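Local coordinates for protein D-aminopeptidase (Bacillus subtilis, PDB 1HI9) that hydrolyses N-terminal residues from peptides containing D-amino acids, as a zinc-dependent, self-compartmentalizing homodecamer with its active sites in a central chamber, at residues Lys83-Val88 against Glu256-Met261; Asp215-Ser220 against Phe249-Met254; Gly31-Thr36 against Asn65-Lys70; Glu38-Ile43 against Glu69-Glu74. All coordinates share one frame; numbering follows the deposited sequence.

Interaction 1: residues Lys83-Val88 against Glu256-Met261; sequences KPFSMV and EAYQAM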
# COMPACT_ATOMS: atom_id res chain seq x y z
N LYS A 83 22.40 -11.71 -21.40
CA LYS A 83 23.23 -11.94 -22.59
C LYS A 83 24.48 -12.69 -22.16
O LYS A 83 25.11 -12.36 -21.16
CB LYS A 83 23.64 -10.61 -23.24
CG LYS A 83 22.48 -9.84 -23.82
CD LYS A 83 22.89 -8.43 -24.21
CE LYS A 83 23.35 -7.64 -22.99
NZ LYS A 83 23.28 -6.19 -23.25
N PRO A 84 24.86 -13.72 -22.92
CA PRO A 84 26.05 -14.54 -22.63
C PRO A 84 27.27 -13.74 -22.15
O PRO A 84 27.98 -14.17 -21.23
CB PRO A 84 26.30 -15.26 -23.96
CG PRO A 84 24.90 -15.47 -24.46
CD PRO A 84 24.23 -14.14 -24.19
N PHE A 85 27.52 -12.57 -22.75
CA PHE A 85 28.66 -11.76 -22.35
C PHE A 85 28.35 -10.36 -21.83
O PHE A 85 29.17 -9.45 -21.94
CB PHE A 85 29.71 -11.72 -23.47
CG PHE A 85 30.36 -13.05 -23.72
CD1 PHE A 85 29.82 -13.94 -24.65
CD2 PHE A 85 31.44 -13.47 -22.95
CE1 PHE A 85 30.34 -15.22 -24.80
CE2 PHE A 85 31.96 -14.74 -23.08
CZ PHE A 85 31.41 -15.63 -24.01
N SER A 86 27.16 -10.21 -21.26
CA SER A 86 26.71 -8.98 -20.63
C SER A 86 27.15 -7.68 -21.30
O SER A 86 26.70 -7.38 -22.41
CB SER A 86 27.18 -8.99 -19.16
OG SER A 86 26.64 -7.91 -18.40
N MET A 87 28.00 -6.91 -20.62
CA MET A 87 28.50 -5.64 -21.12
C MET A 87 29.28 -5.68 -22.44
O MET A 87 29.41 -4.66 -23.11
CB MET A 87 29.33 -4.95 -20.05
CG MET A 87 28.57 -4.70 -18.77
SD MET A 87 29.48 -3.71 -17.55
CE MET A 87 29.26 -2.08 -18.20
N VAL A 88 29.82 -6.84 -22.80
CA VAL A 88 30.57 -6.94 -24.05
C VAL A 88 29.92 -7.90 -25.06
O VAL A 88 30.59 -8.41 -25.96
CB VAL A 88 32.06 -7.34 -23.82
CG1 VAL A 88 32.83 -6.14 -23.28
CG2 VAL A 88 32.16 -8.51 -22.83
N GLU A 256 35.78 -17.60 -20.31
CA GLU A 256 35.22 -18.39 -19.23
C GLU A 256 35.32 -17.59 -17.93
O GLU A 256 34.45 -17.67 -17.05
CB GLU A 256 35.97 -19.72 -19.07
CG GLU A 256 35.15 -20.78 -18.35
CD GLU A 256 35.97 -21.96 -17.87
OE1 GLU A 256 35.40 -23.07 -17.72
OE2 GLU A 256 37.19 -21.79 -17.62
N ALA A 257 36.39 -16.81 -17.81
CA ALA A 257 36.60 -15.99 -16.63
C ALA A 257 35.50 -14.95 -16.52
O ALA A 257 35.02 -14.65 -15.43
CB ALA A 257 37.97 -15.31 -16.70
N TYR A 258 35.10 -14.40 -17.66
CA TYR A 258 34.06 -13.38 -17.67
C TYR A 258 32.74 -13.97 -17.21
O TYR A 258 32.08 -13.42 -16.32
CB TYR A 258 33.90 -12.78 -19.07
CG TYR A 258 33.11 -11.49 -19.07
CD1 TYR A 258 33.69 -10.29 -18.68
CD2 TYR A 258 31.77 -11.48 -19.42
CE1 TYR A 258 32.95 -9.11 -18.63
CE2 TYR A 258 31.02 -10.31 -19.38
CZ TYR A 258 31.62 -9.13 -18.98
OH TYR A 258 30.88 -7.97 -18.94
N GLN A 259 32.37 -15.10 -17.79
CA GLN A 259 31.12 -15.74 -17.40
C GLN A 259 31.13 -16.21 -15.95
O GLN A 259 30.10 -16.21 -15.28
CB GLN A 259 30.80 -16.89 -18.35
CG GLN A 259 30.33 -16.38 -19.70
CD GLN A 259 29.70 -17.46 -20.55
OE1 GLN A 259 28.92 -17.18 -21.46
NE2 GLN A 259 30.04 -18.71 -20.26
N ALA A 260 32.30 -16.61 -15.46
CA ALA A 260 32.40 -17.03 -14.08
C ALA A 260 32.08 -15.81 -13.22
O ALA A 260 31.45 -15.93 -12.17
CB ALA A 260 33.80 -17.54 -13.78
N MET A 261 32.50 -14.63 -13.67
CA MET A 261 32.24 -13.40 -12.94
C MET A 261 30.74 -13.16 -12.89
O MET A 261 30.19 -12.84 -11.84
CB MET A 261 32.95 -12.22 -13.62
CG MET A 261 32.67 -10.85 -13.01
SD MET A 261 31.15 -10.10 -13.64
CE MET A 261 31.62 -9.89 -15.35

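Interaction 2: residues Asp215-Ser220 against Phe249-Met254; sequences DRPVLS and FQAKDM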
# COMPACT_ATOMS: atom_id res chain seq x y z
N ASP A 215 46.58 -16.38 -20.76
CA ASP A 215 46.02 -17.57 -21.40
C ASP A 215 45.02 -18.27 -20.50
O ASP A 215 43.91 -18.58 -20.93
CB ASP A 215 47.14 -18.55 -21.76
CG ASP A 215 47.95 -18.10 -22.96
OD1 ASP A 215 48.96 -18.77 -23.29
OD2 ASP A 215 47.58 -17.08 -23.57
N ARG A 216 45.41 -18.55 -19.27
CA ARG A 216 44.53 -19.21 -18.30
C ARG A 216 44.42 -18.30 -17.10
O ARG A 216 44.97 -18.58 -16.03
CB ARG A 216 45.11 -20.56 -17.89
CG ARG A 216 45.17 -21.60 -19.00
CD ARG A 216 45.84 -22.88 -18.53
NE ARG A 216 45.18 -23.45 -17.35
CZ ARG A 216 43.96 -23.99 -17.37
NH1 ARG A 216 43.26 -24.03 -18.50
NH2 ARG A 216 43.43 -24.48 -16.25
N PRO A 217 43.69 -17.19 -17.25
CA PRO A 217 43.50 -16.21 -16.19
C PRO A 217 42.86 -16.74 -14.92
O PRO A 217 42.00 -17.61 -14.95
CB PRO A 217 42.67 -15.13 -16.86
CG PRO A 217 41.83 -15.90 -17.82
CD PRO A 217 42.83 -16.88 -18.41
N VAL A 218 43.31 -16.20 -13.80
CA VAL A 218 42.77 -16.56 -12.50
C VAL A 218 41.92 -15.38 -12.07
O VAL A 218 42.42 -14.27 -11.85
CB VAL A 218 43.88 -16.79 -11.46
CG1 VAL A 218 43.27 -17.01 -10.09
CG2 VAL A 218 44.72 -18.00 -11.86
N LEU A 219 40.62 -15.62 -11.96
CA LEU A 219 39.69 -14.60 -11.54
C LEU A 219 39.58 -14.58 -10.03
O LEU A 219 39.43 -15.62 -9.40
CB LEU A 219 38.30 -14.88 -12.14
CG LEU A 219 37.16 -13.97 -11.66
CD1 LEU A 219 37.50 -12.52 -11.97
CD2 LEU A 219 35.84 -14.37 -12.34
N SER A 220 39.70 -13.40 -9.45
CA SER A 220 39.58 -13.25 -8.01
C SER A 220 38.54 -12.15 -7.77
O SER A 220 38.58 -11.10 -8.40
CB SER A 220 40.92 -12.85 -7.37
OG SER A 220 41.77 -13.97 -7.25
N PHE A 249 38.78 -18.36 -8.96
CA PHE A 249 38.35 -19.30 -9.97
C PHE A 249 39.37 -19.36 -11.11
O PHE A 249 39.61 -18.36 -11.79
CB PHE A 249 36.99 -18.86 -10.54
CG PHE A 249 36.52 -19.70 -11.69
CD1 PHE A 249 35.97 -20.97 -11.47
CD2 PHE A 249 36.67 -19.26 -13.00
CE1 PHE A 249 35.60 -21.77 -12.53
CE2 PHE A 249 36.30 -20.06 -14.07
CZ PHE A 249 35.77 -21.32 -13.83
N GLN A 250 39.97 -20.53 -11.30
CA GLN A 250 40.94 -20.73 -12.37
C GLN A 250 40.14 -21.00 -13.64
O GLN A 250 39.40 -21.99 -13.72
CB GLN A 250 41.86 -21.92 -12.05
CG GLN A 250 42.75 -22.37 -13.21
CD GLN A 250 43.75 -21.31 -13.65
OE1 GLN A 250 44.74 -21.04 -12.96
NE2 GLN A 250 43.50 -20.70 -14.80
N ALA A 251 40.27 -20.11 -14.62
CA ALA A 251 39.54 -20.22 -15.88
C ALA A 251 40.41 -20.76 -17.01
O ALA A 251 41.64 -20.69 -16.94
CB ALA A 251 38.97 -18.87 -16.27
N LYS A 252 39.77 -21.27 -18.05
CA LYS A 252 40.47 -21.81 -19.21
C LYS A 252 40.92 -20.68 -20.13
O LYS A 252 41.93 -20.79 -20.82
CB LYS A 252 39.56 -22.76 -20.00
CG LYS A 252 39.03 -23.93 -19.19
CD LYS A 252 38.30 -24.95 -20.07
CE LYS A 252 37.07 -24.36 -20.78
NZ LYS A 252 37.39 -23.31 -21.82
N ASP A 253 40.14 -19.60 -20.15
CA ASP A 253 40.42 -18.42 -20.95
C ASP A 253 39.65 -17.22 -20.41
O ASP A 253 38.83 -17.35 -19.49
CB ASP A 253 40.04 -18.65 -22.41
CG ASP A 253 38.70 -19.33 -22.54
OD1 ASP A 253 38.64 -20.57 -22.46
OD2 ASP A 253 37.69 -18.62 -22.71
N MET A 254 39.89 -16.04 -20.99
CA MET A 254 39.22 -14.83 -20.53
C MET A 254 37.70 -14.93 -20.66
O MET A 254 36.97 -14.42 -19.81
CB MET A 254 39.73 -13.62 -21.31
CG MET A 254 39.34 -12.27 -20.73
SD MET A 254 39.86 -12.06 -19.01
CE MET A 254 38.37 -11.25 -18.33

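Interaction 3: residues Gly31-Thr36 against Asn65-Lys70; sequences GRLIMT and NLMVEK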
# COMPACT_ATOMS: atom_id res chain seq x y z
N GLY A 31 17.16 10.57 -17.39
CA GLY A 31 18.46 9.93 -17.50
C GLY A 31 18.65 9.15 -18.79
O GLY A 31 19.66 9.32 -19.46
N ARG A 32 17.70 8.29 -19.13
CA ARG A 32 17.85 7.49 -20.34
C ARG A 32 17.75 8.33 -21.60
O ARG A 32 18.25 7.95 -22.66
CB ARG A 32 16.83 6.35 -20.37
CG ARG A 32 15.39 6.77 -20.51
CD ARG A 32 14.49 5.54 -20.46
NE ARG A 32 13.09 5.91 -20.65
CZ ARG A 32 12.06 5.08 -20.50
NH1 ARG A 32 12.27 3.81 -20.15
NH2 ARG A 32 10.83 5.54 -20.70
N LEU A 33 17.13 9.50 -21.48
CA LEU A 33 17.01 10.39 -22.61
C LEU A 33 18.40 10.97 -22.86
O LEU A 33 18.92 10.95 -23.98
CB LEU A 33 16.02 11.52 -22.30
CG LEU A 33 15.25 12.09 -23.50
CD1 LEU A 33 14.46 13.30 -23.04
CD2 LEU A 33 16.19 12.47 -24.63
N ILE A 34 19.01 11.48 -21.80
CA ILE A 34 20.35 12.05 -21.89
C ILE A 34 21.35 10.97 -22.36
O ILE A 34 22.21 11.24 -23.19
CB ILE A 34 20.78 12.63 -20.53
CG1 ILE A 34 19.82 13.76 -20.16
CG2 ILE A 34 22.23 13.12 -20.58
CD1 ILE A 34 19.91 14.21 -18.71
N MET A 35 21.20 9.77 -21.82
CA MET A 35 22.06 8.64 -22.17
C MET A 35 21.99 8.32 -23.66
O MET A 35 23.02 8.11 -24.31
CB MET A 35 21.66 7.40 -21.38
CG MET A 35 22.44 6.14 -21.75
SD MET A 35 21.80 4.70 -20.90
CE MET A 35 23.07 3.51 -21.17
N THR A 36 20.78 8.26 -24.20
CA THR A 36 20.59 7.96 -25.61
C THR A 36 21.23 9.06 -26.46
O THR A 36 21.92 8.78 -27.43
CB THR A 36 19.10 7.83 -25.94
OG1 THR A 36 18.55 6.75 -25.20
CG2 THR A 36 18.91 7.57 -27.44
N ASN A 65 17.72 0.55 -21.33
CA ASN A 65 17.74 1.99 -21.08
C ASN A 65 17.80 2.84 -22.35
O ASN A 65 17.03 3.78 -22.52
CB ASN A 65 18.95 2.34 -20.21
CG ASN A 65 19.13 1.37 -19.07
OD1 ASN A 65 18.35 1.36 -18.13
ND2 ASN A 65 20.16 0.52 -19.15
N LEU A 66 18.73 2.52 -23.24
CA LEU A 66 18.84 3.26 -24.49
C LEU A 66 17.49 3.16 -25.20
O LEU A 66 16.90 2.08 -25.29
CB LEU A 66 19.95 2.67 -25.36
CG LEU A 66 21.36 2.93 -24.84
CD1 LEU A 66 22.37 2.18 -25.68
CD2 LEU A 66 21.64 4.42 -24.85
N MET A 67 16.99 4.29 -25.69
CA MET A 67 15.69 4.32 -26.35
C MET A 67 15.81 4.03 -27.83
O MET A 67 16.33 4.84 -28.60
CB MET A 67 15.01 5.66 -26.11
CG MET A 67 14.98 6.03 -24.64
SD MET A 67 13.89 7.37 -24.24
CE MET A 67 14.86 8.80 -24.67
N VAL A 68 15.32 2.86 -28.23
CA VAL A 68 15.41 2.43 -29.62
C VAL A 68 14.78 3.41 -30.61
O VAL A 68 15.25 3.54 -31.74
CB VAL A 68 14.80 1.02 -29.79
CG1 VAL A 68 13.30 1.07 -29.58
CG2 VAL A 68 15.14 0.48 -31.17
N GLU A 69 13.74 4.12 -30.18
CA GLU A 69 13.08 5.08 -31.05
C GLU A 69 13.81 6.42 -31.20
O GLU A 69 13.43 7.25 -32.02
CB GLU A 69 11.63 5.32 -30.58
CG GLU A 69 11.49 5.81 -29.14
CD GLU A 69 11.39 4.67 -28.13
OE1 GLU A 69 10.25 4.34 -27.71
OE2 GLU A 69 12.44 4.11 -27.76
N LYS A 70 14.85 6.63 -30.40
CA LYS A 70 15.61 7.88 -30.48
C LYS A 70 17.09 7.69 -30.78
O LYS A 70 17.80 8.66 -30.99
CB LYS A 70 15.44 8.68 -29.20
CG LYS A 70 14.16 9.52 -29.16
CD LYS A 70 13.96 10.12 -27.78
CE LYS A 70 12.84 11.16 -27.77
NZ LYS A 70 13.22 12.39 -28.53

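Interaction 4: residues Glu38-Ile43 against Glu69-Glu74; sequences EANYCI and EKLHPE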
# COMPACT_ATOMS: atom_id res chain seq x y z
N GLU A 38 23.64 11.10 -25.59
CA GLU A 38 25.08 11.07 -25.41
C GLU A 38 25.69 10.06 -26.38
O GLU A 38 26.69 10.35 -27.03
CB GLU A 38 25.45 10.67 -23.97
CG GLU A 38 26.95 10.52 -23.75
CD GLU A 38 27.41 11.08 -22.40
OE1 GLU A 38 27.03 12.23 -22.07
OE2 GLU A 38 28.16 10.40 -21.68
N ALA A 39 25.06 8.90 -26.49
CA ALA A 39 25.54 7.87 -27.39
C ALA A 39 25.45 8.34 -28.85
O ALA A 39 26.33 8.03 -29.66
CB ALA A 39 24.72 6.58 -27.21
N ASN A 40 24.39 9.07 -29.18
CA ASN A 40 24.23 9.56 -30.55
C ASN A 40 25.40 10.43 -30.96
O ASN A 40 25.85 10.36 -32.11
CB ASN A 40 22.91 10.32 -30.72
CG ASN A 40 21.70 9.40 -30.76
OD1 ASN A 40 21.79 8.24 -31.16
ND2 ASN A 40 20.55 9.92 -30.36
N TYR A 41 25.91 11.25 -30.05
CA TYR A 41 27.04 12.11 -30.41
C TYR A 41 28.20 11.25 -30.92
O TYR A 41 28.79 11.55 -31.96
CB TYR A 41 27.49 12.95 -29.22
CG TYR A 41 26.60 14.12 -28.92
CD1 TYR A 41 25.83 14.15 -27.76
CD2 TYR A 41 26.54 15.22 -29.78
CE1 TYR A 41 25.03 15.24 -27.46
CE2 TYR A 41 25.75 16.32 -29.48
CZ TYR A 41 24.99 16.33 -28.31
OH TYR A 41 24.22 17.42 -27.98
N CYS A 42 28.51 10.18 -30.19
CA CYS A 42 29.61 9.30 -30.59
C CYS A 42 29.31 8.54 -31.87
O CYS A 42 30.17 8.40 -32.74
CB CYS A 42 29.94 8.32 -29.47
SG CYS A 42 30.53 9.14 -27.96
N ILE A 43 28.09 8.03 -31.98
CA ILE A 43 27.69 7.30 -33.16
C ILE A 43 27.79 8.19 -34.40
O ILE A 43 28.36 7.79 -35.41
CB ILE A 43 26.24 6.79 -33.02
CG1 ILE A 43 26.14 5.83 -31.83
CG2 ILE A 43 25.80 6.07 -34.30
CD1 ILE A 43 24.71 5.47 -31.44
N GLU A 69 13.74 4.12 -30.18
CA GLU A 69 13.08 5.08 -31.05
C GLU A 69 13.81 6.42 -31.20
O GLU A 69 13.43 7.25 -32.02
CB GLU A 69 11.63 5.32 -30.58
CG GLU A 69 11.49 5.81 -29.14
CD GLU A 69 11.39 4.67 -28.13
OE1 GLU A 69 10.25 4.34 -27.71
OE2 GLU A 69 12.44 4.11 -27.76
N LYS A 70 14.85 6.63 -30.40
CA LYS A 70 15.61 7.88 -30.48
C LYS A 70 17.09 7.69 -30.78
O LYS A 70 17.80 8.66 -30.99
CB LYS A 70 15.44 8.68 -29.20
CG LYS A 70 14.16 9.52 -29.16
CD LYS A 70 13.96 10.12 -27.78
CE LYS A 70 12.84 11.16 -27.77
NZ LYS A 70 13.22 12.39 -28.53
N LEU A 71 17.55 6.45 -30.81
CA LEU A 71 18.95 6.18 -31.09
C LEU A 71 19.21 6.44 -32.57
O LEU A 71 18.28 6.41 -33.37
CB LEU A 71 19.30 4.73 -30.75
CG LEU A 71 20.79 4.40 -30.70
CD1 LEU A 71 21.41 5.03 -29.46
CD2 LEU A 71 20.99 2.89 -30.70
N HIS A 72 20.46 6.72 -32.92
CA HIS A 72 20.83 6.98 -34.31
C HIS A 72 20.30 5.82 -35.14
O HIS A 72 20.66 4.66 -34.91
CB HIS A 72 22.35 7.09 -34.44
CG HIS A 72 22.81 7.69 -35.74
ND1 HIS A 72 22.55 7.11 -36.96
CD2 HIS A 72 23.52 8.82 -35.99
CE1 HIS A 72 23.09 7.85 -37.92
NE2 HIS A 72 23.68 8.90 -37.36
N PRO A 73 19.45 6.12 -36.13
CA PRO A 73 18.83 5.14 -37.02
C PRO A 73 19.79 4.21 -37.77
O PRO A 73 19.43 3.08 -38.09
CB PRO A 73 17.99 6.00 -37.96
CG PRO A 73 18.79 7.27 -38.03
CD PRO A 73 19.17 7.49 -36.60
N GLU A 74 20.99 4.69 -38.06
CA GLU A 74 21.97 3.87 -38.77
C GLU A 74 22.80 2.98 -37.85
O GLU A 74 23.73 2.30 -38.30
CB GLU A 74 22.89 4.75 -39.61
CG GLU A 74 22.23 5.21 -40.91
CD GLU A 74 21.60 4.04 -41.65
OE1 GLU A 74 22.33 3.07 -41.97
OE2 GLU A 74 20.37 4.10 -41.91

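Interaction 1: residues Lys83-Val88 against Glu256-Met261
Tyr258 and Gln259 of helix 254-268 press against Pro84, Phe85 and Val88 in a loop-to-helix contact made mainly of rings and aliphatic groups, beside the zinc site. The Tyr258 ring points into the loop, its CG anti to the backbone N (chi1 -165°). Val88 CG2 rests over one face of that ring, 4.2 Å from the centroid, a CH-pi contact, while Met261 CE of the same helix covers the opposite face. At the ring edge Ser86 CB comes within 3.8 Å of Tyr258 OH. The Phe85 and Tyr258 side chains pass each other at a slant, CD2 of Phe85 to CD2 of Tyr258 at 4.1 Å. The loop leaves strand 76-80 of the mostly parallel sheet and folds as a type I beta turn from Lys83 to Ser86, closed by Ser86 N bonding to Lys83 O. At the turn the Gln259 side chain lies over one face of Phe85, the amide and ring planes only 18° apart, and Gln259 CG approaches Pro84 O to 3.6 Å. Tyr258 OH also hydrogen-bonds Asn137 of helix 133-143, which fixes the outer end of the ring. The side chain of Met87, whose CB lies 3.6 Å from Tyr258 OH, comes within about 4 Å of a bound zinc ion at its nearest atoms.

Interaction 2: residues Asp215-Ser220 against Phe249-Met254
Leu219 and Phe249 face each other as an antiparallel hydrogen-bonded pair, Leu219 N to Phe249 O and Phe249 N to Leu219 O both measuring 2.9 Å. One step on, Val218 and Gln250 form the non-hydrogen-bonded pair, and the ladder continues past the regular strands through Ala251 N to Pro217 O at 3.1 Å. The Gln250 amide adds a side-chain rung. Its NE2 reaches Arg216 O at 2.9 Å with a nearly straight N-H (167°), arriving above that carbonyl's plane, and also bonds to Ala251 O at 2.8 Å. Both acceptors lie in the plane of the amide, so the group is held flat between the two strands; its chain gets there by bending at chi2 (64°). Val218 CG2 sits 3.2 Å from Gln250 OE1 on the same sheet face. Arg216 folds back over this amide, the two planes 21° apart, and one face of its guanidinium lies over Ala251 O. Farther along, Pro217 CG packs on the backbone at Asp253 and Met254, where Asp253 caps the start of helix 254-268 by bonding Glu256 N. On the other face, Leu219 and Phe249 turn toward that helix and touch Met264. The contact joins two neighbouring strands of the five-stranded antiparallel sheet and the turn into the helix. With its two N-H bonds directed to carbonyls of both strands, one of them its own, Gln250 can clamp the strand ends where the regular backbone pairing stops.

Interaction 3: residues Gly31-Thr36 against Asn65-Lys70
The guanidinium of Arg32 and the sulfur of Met67 meet obliquely, Arg32 NE standing 4.0 Å from Met67 SD, while Arg32 NH1 hydrogen-bonds Asn27 of a neighbouring subunit. The other flat group, the Asn65 amide, is pinned through OD1 by Tyr28 and through ND2 by Asp58 and by the carbonyl of the zinc ligand His60; its CB touches Met35 SD. Between these groups, Arg32 CB packs against Asn65 O at 3.4 Å.

Thr36 supplies the direct polar link. Its OG1, set beside its own backbone N (chi1 -62°), donates to Arg32 O one helical turn back at 2.8 Å and accepts Met67 N at 3.0 Å along an almost straight line (173°). A valine at this position would probably strand Met67 N without its acceptor and loosen the loop's hold on the helix. Around that bond the packing is apolar: Met67, bent at chi3 (-81°), brings CE to 3.5 Å from Leu33 CG, and Leu66 CD2 lies 3.6 Å from Met35 CG. Thr36 CG2 meets Lys70 CB.

Helix 28-48, the connection of a beta-alpha-beta unit between strands 2-7 and 53-58, is thus joined to the loop that follows the second strand. Because one hydroxyl serves as both donor and acceptor, the buried loop N-H is tied to a helix carbonyl through a single oxygen.

Interaction 4: residues Glu38-Ile43 against Glu69-Glu74
Asn40 grips the loop backbone with both ends of its amide: ND2 donates to Lys70 O at 3.1 Å, and OD1 takes a weak, bent bond from His72 N at 2.7 Å (129°). The site lies on helix 28-48, which crosses over between parallel strands 2-7 and 53-58 in a beta-alpha-beta arrangement; the loop leads on from 53-58 to strand 76-80, outermost in its sheet within this chain. Gripped on both sides, Leu71 is held against the helix. Its CD1 meets Ile43 CD1 at 3.9 Å and reaches Ala39 CB more loosely. Ile43 divides its branches between two neighbours, CG2 standing beside the backbone carbonyl (anti to N) and touching His72 CB at 3.6 Å. A leucine in place of Asn40 would probably leave Lys70 O and His72 N without their side-chain partners and free the loop to shift.

Farther out, the rings of Phe47, on the same helix, and His72 meet with their planes about 45° apart. The loop also reaches a neighbouring subunit, where Glu74 forms a salt bridge with Lys189 and Pro73 O hydrogen-bonds Ser186. The rotation of the imidazole is set within the loop itself, where Glu74 N donates to His72 ND1 at 3.1 Å, in the plane of the ring.

In the fold
From the N terminus, helix 28-48 runs first into interaction 3 and then into interaction 4, and both close on the loop between strands 53-58 and 76-80. Their closures overlap in a staggered way, sharing Glu69 and Lys70, with centres 9 Å apart. Both are complete before interaction 1 opens in the next loop. That one is closed far later by helix 254-268, and interaction 2 nests inside it; the two touch where Ala260 meets Phe249. Interactions 3 and 4 thus tie the loop before strand 76-80 of the mixed sheet to helix 28-48, while interaction 1 joins a loop of that sheet to helix 254-268, and interaction 2 pairs two strands of the antiparallel sheet from which that helix follows.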